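Local coordinates for luciferase-like monooxygenase (Streptomyces bottropensis, PDB 4US5), which probably acts as a flavin-dependent monooxygenase of the bacterial luciferase family, activating molecular oxygen to oxidise an organic substrate, at residues A32-D36 against E69-I73; R220-V226 against A307-V313; H192-Q197 against F281-Y286. All blocks are in the same frame, centred on the assembly; numbering follows the deposited sequence. Where two conformers were deposited one is given.

Contact 1 of 3, residues A32-D36 against E69-I73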
loop_
_atom_site.group_PDB
_atom_site.type_symbol
_atom_site.label_atom_id
_atom_site.label_comp_id
_atom_site.label_asym_id
_atom_site.label_seq_id
_atom_site.Cartn_x
_atom_site.Cartn_y
_atom_site.Cartn_z
ATOM N N ALA B 32 8.992 15.171 1.845
ATOM C CA ALA B 32 9.878 14.112 1.405
ATOM C C ALA B 32 10.777 14.534 0.220
ATOM O O ALA B 32 11.934 14.210 0.195
ATOM C CB ALA B 32 9.086 12.882 1.025
ATOM N N ARG B 33 10.205 15.246 -0.743
ATOM C CA ARG B 33 10.993 15.773 -1.866
ATOM C C ARG B 33 12.083 16.737 -1.358
ATOM O O ARG B 33 13.250 16.647 -1.758
ATOM C CB ARG B 33 10.094 16.490 -2.856
ATOM C CG ARG B 33 9.185 15.594 -3.683
ATOM C CD ARG B 33 8.459 16.543 -4.649
ATOM N NE ARG B 33 7.400 15.950 -5.435
ATOM C CZ ARG B 33 6.126 16.304 -5.354
ATOM N NH1 ARG B 33 5.735 17.226 -4.478
ATOM N NH2 ARG B 33 5.241 15.712 -6.139
ATOM N N LEU B 34 11.717 17.591 -0.413
ATOM C CA LEU B 34 12.704 18.506 0.204
ATOM C C LEU B 34 13.794 17.739 0.917
ATOM O O LEU B 34 14.995 17.991 0.709
ATOM C CB LEU B 34 12.025 19.488 1.125
ATOM C CG LEU B 34 12.961 20.485 1.830
ATOM C CD1 LEU B 34 13.669 21.385 0.789
ATOM C CD2 LEU B 34 12.199 21.329 2.789
ATOM N N ALA B 35 13.381 16.777 1.740
ATOM C CA ALA B 35 14.319 15.973 2.487
ATOM C C ALA B 35 15.245 15.193 1.577
ATOM O O ALA B 35 16.453 15.046 1.853
ATOM C CB ALA B 35 13.564 15.056 3.436
ATOM N N ASP B 36 14.712 14.705 0.458
ATOM C CA ASP B 36 15.528 14.026 -0.524
ATOM C C ASP B 36 16.609 14.990 -1.057
ATOM O O ASP B 36 17.816 14.654 -1.035
ATOM C CB ASP B 36 14.619 13.525 -1.671
ATOM C CG ASP B 36 15.325 12.635 -2.682
ATOM O OD1 ASP B 36 16.175 11.829 -2.327
ATOM O OD2 ASP B 36 14.916 12.700 -3.867
ATOM N N GLU B 69 8.451 9.553 -5.833
ATOM C CA GLU B 69 8.657 11.010 -5.902
ATOM C C GLU B 69 10.078 11.429 -5.497
ATOM O O GLU B 69 10.384 12.613 -5.521
ATOM C CB GLU B 69 7.676 11.702 -4.966
ATOM C CG GLU B 69 6.225 11.482 -5.293
ATOM C CD GLU B 69 5.737 12.380 -6.411
ATOM O OE1 GLU B 69 6.480 13.317 -6.786
ATOM O OE2 GLU B 69 4.625 12.131 -6.922
ATOM N N THR B 70 10.913 10.463 -5.117
ATOM C CA THR B 70 12.232 10.715 -4.571
ATOM C C THR B 70 13.217 9.737 -5.169
ATOM O O THR B 70 12.837 8.713 -5.718
ATOM C CB THR B 70 12.240 10.543 -3.042
ATOM O OG1 THR B 70 11.758 9.246 -2.714
ATOM C CG2 THR B 70 11.395 11.572 -2.371
ATOM N N SER B 71 14.505 10.059 -5.077
ATOM C CA SER B 71 15.522 9.235 -5.707
ATOM C C SER B 71 16.545 8.673 -4.789
ATOM O O SER B 71 16.996 7.556 -5.000
ATOM C CB SER B 71 16.269 10.044 -6.794
ATOM O OG SER B 71 15.342 10.479 -7.764
ATOM N N GLY B 72 17.017 9.467 -3.836
ATOM C CA GLY B 72 18.154 9.030 -3.000
ATOM C C GLY B 72 17.813 8.630 -1.566
ATOM O O GLY B 72 18.380 7.715 -1.022
ATOM N N ILE B 73 16.904 9.357 -0.966
ATOM C CA ILE B 73 16.467 9.076 0.415
ATOM C C ILE B 73 15.867 7.688 0.500
ATOM O O ILE B 73 15.136 7.257 -0.393
ATOM C CB ILE B 73 15.499 10.183 0.860
ATOM C CG1 ILE B 73 15.347 10.236 2.399
ATOM C CG2 ILE B 73 14.143 10.068 0.172
ATOM C CD1 ILE B 73 14.711 11.525 2.846
HETATM O O HOH W 1 12.735 14.317 -4.687
#
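Asp36, near the end of helix 21-38, turns its carboxylate onto three successive backbone amides of Ser71, Gly72 and Ile73, in the loop that leads into strand 74-81. Asp36 OD1 takes two of them: Ile73 N, at 2.9 Å, comes nearly along the C-O axis, while Gly72 N, also 2.9 Å from OD1, is met by OD1's syn lone pair. Asp36 OD2 receives Ser71 N from above the carboxylate plane, yet the N-H points almost straight at it (164°). A water gives OD2 a second donor and links it to Glu69 O. With CG anti to the backbone N (chi1 -172°), the carboxylate can reach past the methyl groups of Thr70 and Ile73, which lie against its CB. Thr70 OG1 is satisfied outside, by Ile66 O and Arg104. One residue earlier on the helix, Ala35 CB meets Ile73 CD1 at 3.8 Å. Arg33 NH2 makes a salt bridge to Glu69 OE1 at 2.8 Å, but Arg33 has two conformers, so its permanence is doubtful; Glu69 OE2 also pairs with Arg65. Four donors on one carboxylate imply that Asp36 is probably stabilised as an anion, pinning this alpha-to-beta turn of the barrel to the neighbouring helix.

Contact 2 of 3, residues R220-V226 against A307-V313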
loop_
_atom_site.group_PDB
_atom_site.type_symbol
_atom_site.label_atom_id
_atom_site.label_comp_id
_atom_site.label_asym_id
_atom_site.label_seq_id
_atom_site.Cartn_x
_atom_site.Cartn_y
_atom_site.Cartn_z
ATOM N N ARG B 220 22.919 -0.295 15.662
ATOM C CA ARG B 220 22.584 0.760 14.723
ATOM C C ARG B 220 21.453 1.606 15.342
ATOM O O ARG B 220 20.300 1.363 15.085
ATOM C CB ARG B 220 22.138 0.151 13.400
ATOM C CG ARG B 220 23.216 -0.690 12.718
ATOM C CD ARG B 220 24.186 0.138 11.867
ATOM N NE ARG B 220 23.514 1.246 11.188
ATOM C CZ ARG B 220 22.728 1.108 10.120
ATOM N NH1 ARG B 220 22.491 -0.093 9.608
ATOM N NH2 ARG B 220 22.163 2.181 9.562
ATOM N N PRO B 221 21.809 2.553 16.217
ATOM C CA PRO B 221 20.818 3.333 16.926
ATOM C C PRO B 221 20.422 4.630 16.203
ATOM O O PRO B 221 21.287 5.397 15.753
ATOM C CB PRO B 221 21.510 3.634 18.282
ATOM C CG PRO B 221 22.931 3.166 18.162
ATOM C CD PRO B 221 23.167 2.824 16.729
ATOM N N ILE B 222 19.120 4.886 16.170
ATOM C CA ILE B 222 18.557 6.159 15.758
ATOM C C ILE B 222 17.810 6.735 16.962
ATOM O O ILE B 222 17.132 5.996 17.686
ATOM C CB ILE B 222 17.542 5.945 14.590
ATOM C CG1 ILE B 222 18.317 5.657 13.311
ATOM C CG2 ILE B 222 16.629 7.146 14.417
ATOM C CD1 ILE B 222 17.436 5.452 12.087
ATOM N N LEU B 223 17.887 8.042 17.145
ATOM C CA LEU B 223 17.089 8.725 18.132
ATOM C C LEU B 223 15.988 9.552 17.446
ATOM O O LEU B 223 16.303 10.438 16.654
ATOM C CB LEU B 223 17.987 9.648 18.934
ATOM C CG LEU B 223 17.462 10.212 20.237
ATOM C CD1 LEU B 223 17.141 9.103 21.220
ATOM C CD2 LEU B 223 18.485 11.173 20.813
ATOM N N SER B 224 14.727 9.215 17.701
ATOM C CA SER B 224 13.613 9.996 17.186
ATOM C C SER B 224 13.272 11.103 18.135
ATOM O O SER B 224 13.040 10.866 19.334
ATOM C CB SER B 224 12.406 9.125 16.883
ATOM O OG SER B 224 12.779 8.165 15.924
ATOM N N VAL B 225 13.218 12.306 17.597
ATOM C CA VAL B 225 13.078 13.529 18.357
ATOM C C VAL B 225 12.102 14.443 17.642
ATOM O O VAL B 225 12.116 14.524 16.423
ATOM C CB VAL B 225 14.421 14.286 18.501
ATOM C CG1 VAL B 225 15.311 13.619 19.538
ATOM C CG2 VAL B 225 15.149 14.414 17.168
ATOM N N VAL B 226 11.281 15.145 18.417
ATOM C CA VAL B 226 10.558 16.280 17.930
ATOM C C VAL B 226 11.460 17.502 17.964
ATOM O O VAL B 226 12.163 17.785 18.980
ATOM C CB VAL B 226 9.302 16.546 18.766
ATOM C CG1 VAL B 226 8.734 17.914 18.493
ATOM C CG2 VAL B 226 8.265 15.502 18.499
ATOM N N ALA B 307 23.679 7.731 18.985
ATOM C CA ALA B 307 22.792 7.786 17.823
ATOM C C ALA B 307 23.592 8.178 16.566
ATOM O O ALA B 307 24.363 9.116 16.598
ATOM C CB ALA B 307 21.672 8.768 18.061
ATOM N N GLU B 308 23.400 7.417 15.498
ATOM C CA GLU B 308 23.991 7.682 14.198
ATOM C C GLU B 308 23.171 8.719 13.396
ATOM O O GLU B 308 23.708 9.459 12.557
ATOM C CB GLU B 308 24.030 6.371 13.401
ATOM C CG GLU B 308 24.813 5.244 14.070
ATOM C CD GLU B 308 24.731 3.934 13.301
ATOM O OE1 GLU B 308 23.949 3.850 12.330
ATOM O OE2 GLU B 308 25.453 2.987 13.665
ATOM N N GLU B 309 21.864 8.742 13.668
ATOM C CA GLU B 309 20.932 9.623 12.974
ATOM C C GLU B 309 19.897 10.075 13.940
ATOM O O GLU B 309 19.583 9.383 14.917
ATOM C CB GLU B 309 20.130 8.935 11.827
ATOM C CG GLU B 309 20.919 8.145 10.874
ATOM C CD GLU B 309 20.066 7.367 9.893
ATOM O OE1 GLU B 309 18.860 7.687 9.629
ATOM O OE2 GLU B 309 20.655 6.431 9.344
ATOM N N LEU B 310 19.302 11.216 13.620
ATOM C CA LEU B 310 18.168 11.726 14.336
ATOM C C LEU B 310 16.997 11.596 13.400
ATOM O O LEU B 310 17.041 12.148 12.280
ATOM C CB LEU B 310 18.368 13.180 14.722
ATOM C CG LEU B 310 19.600 13.460 15.590
ATOM C CD1 LEU B 310 19.869 14.929 15.731
ATOM C CD2 LEU B 310 19.438 12.788 16.940
ATOM N N GLY B 311 15.958 10.916 13.863
ATOM C CA GLY B 311 14.658 10.862 13.168
ATOM C C GLY B 311 13.764 12.035 13.608
ATOM O O GLY B 311 13.256 12.081 14.730
ATOM N N VAL B 312 13.628 13.016 12.745
ATOM C CA VAL B 312 13.082 14.304 13.145
ATOM C C VAL B 312 11.613 14.373 12.877
ATOM O O VAL B 312 11.160 14.376 11.694
ATOM C CB VAL B 312 13.785 15.477 12.449
ATOM C CG1 VAL B 312 13.183 16.812 12.854
ATOM C CG2 VAL B 312 15.301 15.451 12.744
ATOM N N VAL B 313 10.872 14.478 13.960
ATOM C CA VAL B 313 9.424 14.529 13.965
ATOM C C VAL B 313 9.064 16.002 14.186
ATOM O O VAL B 313 9.801 16.756 14.859
ATOM C CB VAL B 313 8.860 13.685 15.140
ATOM C CG1 VAL B 313 7.360 13.726 15.205
ATOM C CG2 VAL B 313 9.337 12.246 15.051
HETATM O O HOH W 2 22.357 4.970 10.527
#
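Strands 221-226 and 309-313 run parallel, their axes 4.4 Å apart at closest approach and inclined by 27°. Leu223 and Val225 do the bonding from one side: Leu223 N donates to Glu309 O at 3.1 Å and Leu223 O accepts Gly311 N, then Val225 N donates to Gly311 O and Val225 O accepts Val313 N at 2.8 Å. The chains come closest at Ser224 and Gly311, whose CA atoms are 4.2 Å apart. Just ahead of strand 309-313, Glu308 N adds a bond to Pro221 O. The amide of Glu309 has no partner in the model.

This pairing belongs to the closed parallel sheet of the TIM barrel, where strand 309-313 also pairs with strand 6-11. Leu223, Val225 and Leu310 turn outward, onto helix 291-305, and Leu223 CB meets Leu310 CD2 at 4.0 Å. On the other face Val226 CG2 touches Val313 CG1, and Ile222 CD1 lies by the carboxylate of Glu309, which is held by Ser8 and Arg42.

At the strand entrance Arg220 NE points straight at Glu308 OE1, 2.9 Å away with an N-H...O angle of 176°, on the syn lone pair; guanidinium and carboxylate are nearly coplanar. Bends at chi2 and chi3 of Arg220 fold NE back to that oxygen. A water joins Arg220 NH2, Glu308 OE1 and Glu309 OE2, while Arg220 NH1 salt-bridges the sulfonate of a bound HEPES, probably from the crystallisation liquor.

Contact 3 of 3, residues H192-Q197 against F281-Y286; sequences HFITPQ and FEWPRY
Pro196 points its CG at the centre of one face of the Phe281 ring, 3.5 Å from the centroid and 14° off the normal, a CH-pi contact; the proline ring itself is tilted to it. The proline sits in a beta-to-alpha loop of the TIM barrel, between strand 188-191 and helix 199-209, and meets the loop that runs into strand 286-289. The same CG also lies over the centre of the Arg285 guanidinium, 3.7 Å above its plane, so one methylene serves two flat groups that approach it from roughly perpendicular directions. Next to it Gln197 runs alongside Phe281, its amide plane nearly parallel to the ring.

Arg285 NH1 grips two carbonyls in succession. Phe193 O and Ile194 O each lie 3.0 Å from Arg285 NH1, close to the guanidinium plane, although the donor stands well above the plane of either carbonyl. The arginine first runs out with CG anti to the backbone N, then bends at chi3 (-72°), and this kink turns NH1 back onto the opposite loop. Its NE is engaged by Glu279 in a salt bridge, which should fix the rotation of the group, and a water connects Arg285 NH2 to Gln197 OE1.

His192 provides the other direct polar tie. Its NE2 donates to Pro284 O at 2.8 Å, with the acceptor in the plane of the imidazole, while ND1 is hydrogen-bonded to Thr199 OG1; the ring is thus held at both nitrogens. His192 CE1 approaches Trp283 CB at the edge of the indole. Two waters on Pro196 O bridge to the amides of Glu282 and Trp283. Towards strand 286-289, Phe193 CB packs at the edge of Tyr286, and a water 2.8 Å from Phe193 O lies 2.7 Å from Tyr286 OH.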
loop_
_atom_site.group_PDB
_atom_site.type_symbol
_atom_site.label_atom_id
_atom_site.label_comp_id
_atom_site.label_asym_id
_atom_site.label_seq_id
_atom_site.Cartn_x
_atom_site.Cartn_y
_atom_site.Cartn_z
ATOM N N HIS B 192 12.478 9.345 21.834
ATOM C CA HIS B 192 12.765 10.211 22.953
ATOM C C HIS B 192 11.572 11.108 23.281
ATOM O O HIS B 192 11.269 11.360 24.470
ATOM C CB HIS B 192 13.983 11.048 22.657
ATOM C CG HIS B 192 14.153 12.179 23.595
ATOM N ND1 HIS B 192 14.608 12.016 24.885
ATOM C CD2 HIS B 192 13.762 13.470 23.493
ATOM C CE1 HIS B 192 14.570 13.182 25.506
ATOM N NE2 HIS B 192 14.118 14.091 24.660
ATOM N N PHE B 193 10.874 11.555 22.241
ATOM C CA PHE B 193 9.792 12.492 22.419
ATOM C C PHE B 193 8.584 11.838 23.069
ATOM O O PHE B 193 7.679 12.526 23.527
ATOM C CB PHE B 193 9.392 13.135 21.075
ATOM C CG PHE B 193 8.780 12.176 20.081
ATOM C CD1 PHE B 193 9.575 11.367 19.294
ATOM C CD2 PHE B 193 7.408 12.133 19.885
ATOM C CE1 PHE B 193 9.023 10.511 18.371
ATOM C CE2 PHE B 193 6.851 11.272 18.970
ATOM C CZ PHE B 193 7.660 10.468 18.193
ATOM N N ILE B 194 8.556 10.514 23.071
ATOM C CA ILE B 194 7.462 9.754 23.707
ATOM C C ILE B 194 7.814 9.408 25.160
ATOM O O ILE B 194 7.003 9.619 26.068
ATOM C CB ILE B 194 7.161 8.459 22.947
ATOM C CG1 ILE B 194 6.698 8.810 21.524
ATOM C CG2 ILE B 194 6.110 7.597 23.700
ATOM C CD1 ILE B 194 6.184 7.646 20.707
ATOM N N THR B 195 9.020 8.900 25.382
ATOM C CA THR B 195 9.457 8.463 26.705
ATOM C C THR B 195 10.826 9.059 27.076
ATOM O O THR B 195 11.837 8.352 27.135
ATOM C CB THR B 195 9.461 6.926 26.743
ATOM O OG1 THR B 195 8.200 6.452 26.274
ATOM C CG2 THR B 195 9.681 6.377 28.165
ATOM N N PRO B 196 10.867 10.368 27.312
ATOM C CA PRO B 196 12.125 11.047 27.559
ATOM C C PRO B 196 12.726 10.686 28.928
ATOM O O PRO B 196 13.913 10.889 29.128
ATOM C CB PRO B 196 11.750 12.528 27.523
ATOM C CG PRO B 196 10.293 12.549 27.835
ATOM C CD PRO B 196 9.740 11.293 27.243
ATOM N N GLN B 197 11.931 10.109 29.821
ATOM C CA GLN B 197 12.481 9.688 31.128
ATOM C C GLN B 197 13.497 8.540 31.017
ATOM O O GLN B 197 14.333 8.401 31.884
ATOM C CB GLN B 197 11.348 9.327 32.110
ATOM C CG GLN B 197 10.516 8.127 31.700
ATOM C CD GLN B 197 9.237 8.515 30.964
ATOM O OE1 GLN B 197 9.220 9.436 30.098
ATOM N NE2 GLN B 197 8.156 7.817 31.294
ATOM N N PHE B 281 12.941 16.378 32.524
ATOM C CA PHE B 281 13.759 15.230 32.207
ATOM C C PHE B 281 15.185 15.729 32.009
ATOM O O PHE B 281 15.441 16.922 31.970
ATOM C CB PHE B 281 13.248 14.549 30.927
ATOM C CG PHE B 281 11.767 14.272 30.941
ATOM C CD1 PHE B 281 11.252 13.238 31.709
ATOM C CD2 PHE B 281 10.882 15.107 30.253
ATOM C CE1 PHE B 281 9.894 12.994 31.761
ATOM C CE2 PHE B 281 9.521 14.848 30.282
ATOM C CZ PHE B 281 9.027 13.782 31.025
ATOM N N GLU B 282 16.101 14.806 31.811
ATOM C CA GLU B 282 17.463 15.191 31.505
ATOM C C GLU B 282 17.490 16.112 30.266
ATOM O O GLU B 282 18.138 17.161 30.256
ATOM C CB GLU B 282 18.324 13.962 31.277
ATOM C CG GLU B 282 19.740 14.350 30.876
ATOM C CD GLU B 282 20.679 13.190 30.715
ATOM O OE1 GLU B 282 20.226 12.019 30.659
ATOM O OE2 GLU B 282 21.871 13.481 30.585
ATOM N N TRP B 283 16.800 15.691 29.209
ATOM C CA TRP B 283 16.728 16.438 27.979
ATOM C C TRP B 283 15.291 16.871 27.741
ATOM O O TRP B 283 14.364 16.144 28.093
ATOM C CB TRP B 283 17.229 15.597 26.804
ATOM C CG TRP B 283 18.646 15.170 26.940
ATOM C CD1 TRP B 283 19.721 15.968 27.166
ATOM C CD2 TRP B 283 19.145 13.842 26.826
ATOM N NE1 TRP B 283 20.859 15.237 27.211
ATOM C CE2 TRP B 283 20.541 13.916 26.991
ATOM C CE3 TRP B 283 18.566 12.596 26.583
ATOM C CZ2 TRP B 283 21.364 12.787 26.932
ATOM C CZ3 TRP B 283 19.398 11.488 26.490
ATOM C CH2 TRP B 283 20.775 11.599 26.679
ATOM N N PRO B 284 15.096 18.023 27.070
ATOM C CA PRO B 284 13.704 18.443 26.853
ATOM C C PRO B 284 12.949 17.400 26.019
ATOM O O PRO B 284 13.518 16.845 25.078
ATOM C CB PRO B 284 13.842 19.776 26.099
ATOM C CG PRO B 284 15.247 19.845 25.620
ATOM C CD PRO B 284 16.073 18.927 26.457
ATOM N N ARG B 285 11.678 17.193 26.310
ATOM C CA ARG B 285 10.890 16.250 25.537
ATOM C C ARG B 285 10.872 16.643 24.043
ATOM O O ARG B 285 11.047 15.796 23.148
ATOM C CB ARG B 285 9.461 16.183 26.041
ATOM C CG ARG B 285 8.632 15.136 25.291
ATOM C CD ARG B 285 7.167 15.260 25.562
ATOM N NE ARG B 285 6.836 14.808 26.918
ATOM C CZ ARG B 285 6.642 13.543 27.257
ATOM N NH1 ARG B 285 6.768 12.582 26.378
ATOM N NH2 ARG B 285 6.353 13.243 28.503
ATOM N N TYR B 286 10.626 17.921 23.806
ATOM C CA TYR B 286 10.602 18.495 22.476
ATOM C C TYR B 286 11.698 19.557 22.407
ATOM O O TYR B 286 11.828 20.404 23.304
ATOM C CB TYR B 286 9.246 19.154 22.209
ATOM C CG TYR B 286 8.056 18.242 22.380
ATOM C CD1 TYR B 286 8.111 16.899 22.050
ATOM C CD2 TYR B 286 6.845 18.743 22.850
ATOM C CE1 TYR B 286 7.001 16.090 22.174
ATOM C CE2 TYR B 286 5.725 17.930 22.977
ATOM C CZ TYR B 286 5.812 16.616 22.658
ATOM O OH TYR B 286 4.733 15.799 22.774
HETATM O O HOH W 3 5.096 13.124 22.784
HETATM O O HOH W 4 6.846 10.501 29.353
HETATM O O HOH W 5 15.804 12.683 28.674
HETATM O O HOH W 6 15.296 11.955 31.745
#

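Overall arrangement
Contacts 2 and 3 adjoin, with centres 13 Å apart, and their segments alternate along the chain. Ser224 O lies 3.0 Å from His192 N, a probable hydrogen bond, and Val226 CG2 packs on Phe193 CB at 3.7 Å, so the start of the 192-197 loop lies against the barrel strand of contact 2. Centre to centre, contact 1 stands 18 Å from contact 2 and 28 Å from contact 3, which lies on the opposite side of the chain's centre. It involves a turn that precedes a barrel strand, whereas 192-197 follows one, at the C-terminal strand ends, where TIM-barrel enzymes carry their active sites, as this one probably does. A bound sodium ion lies about 4 Å from the side chain of Val313.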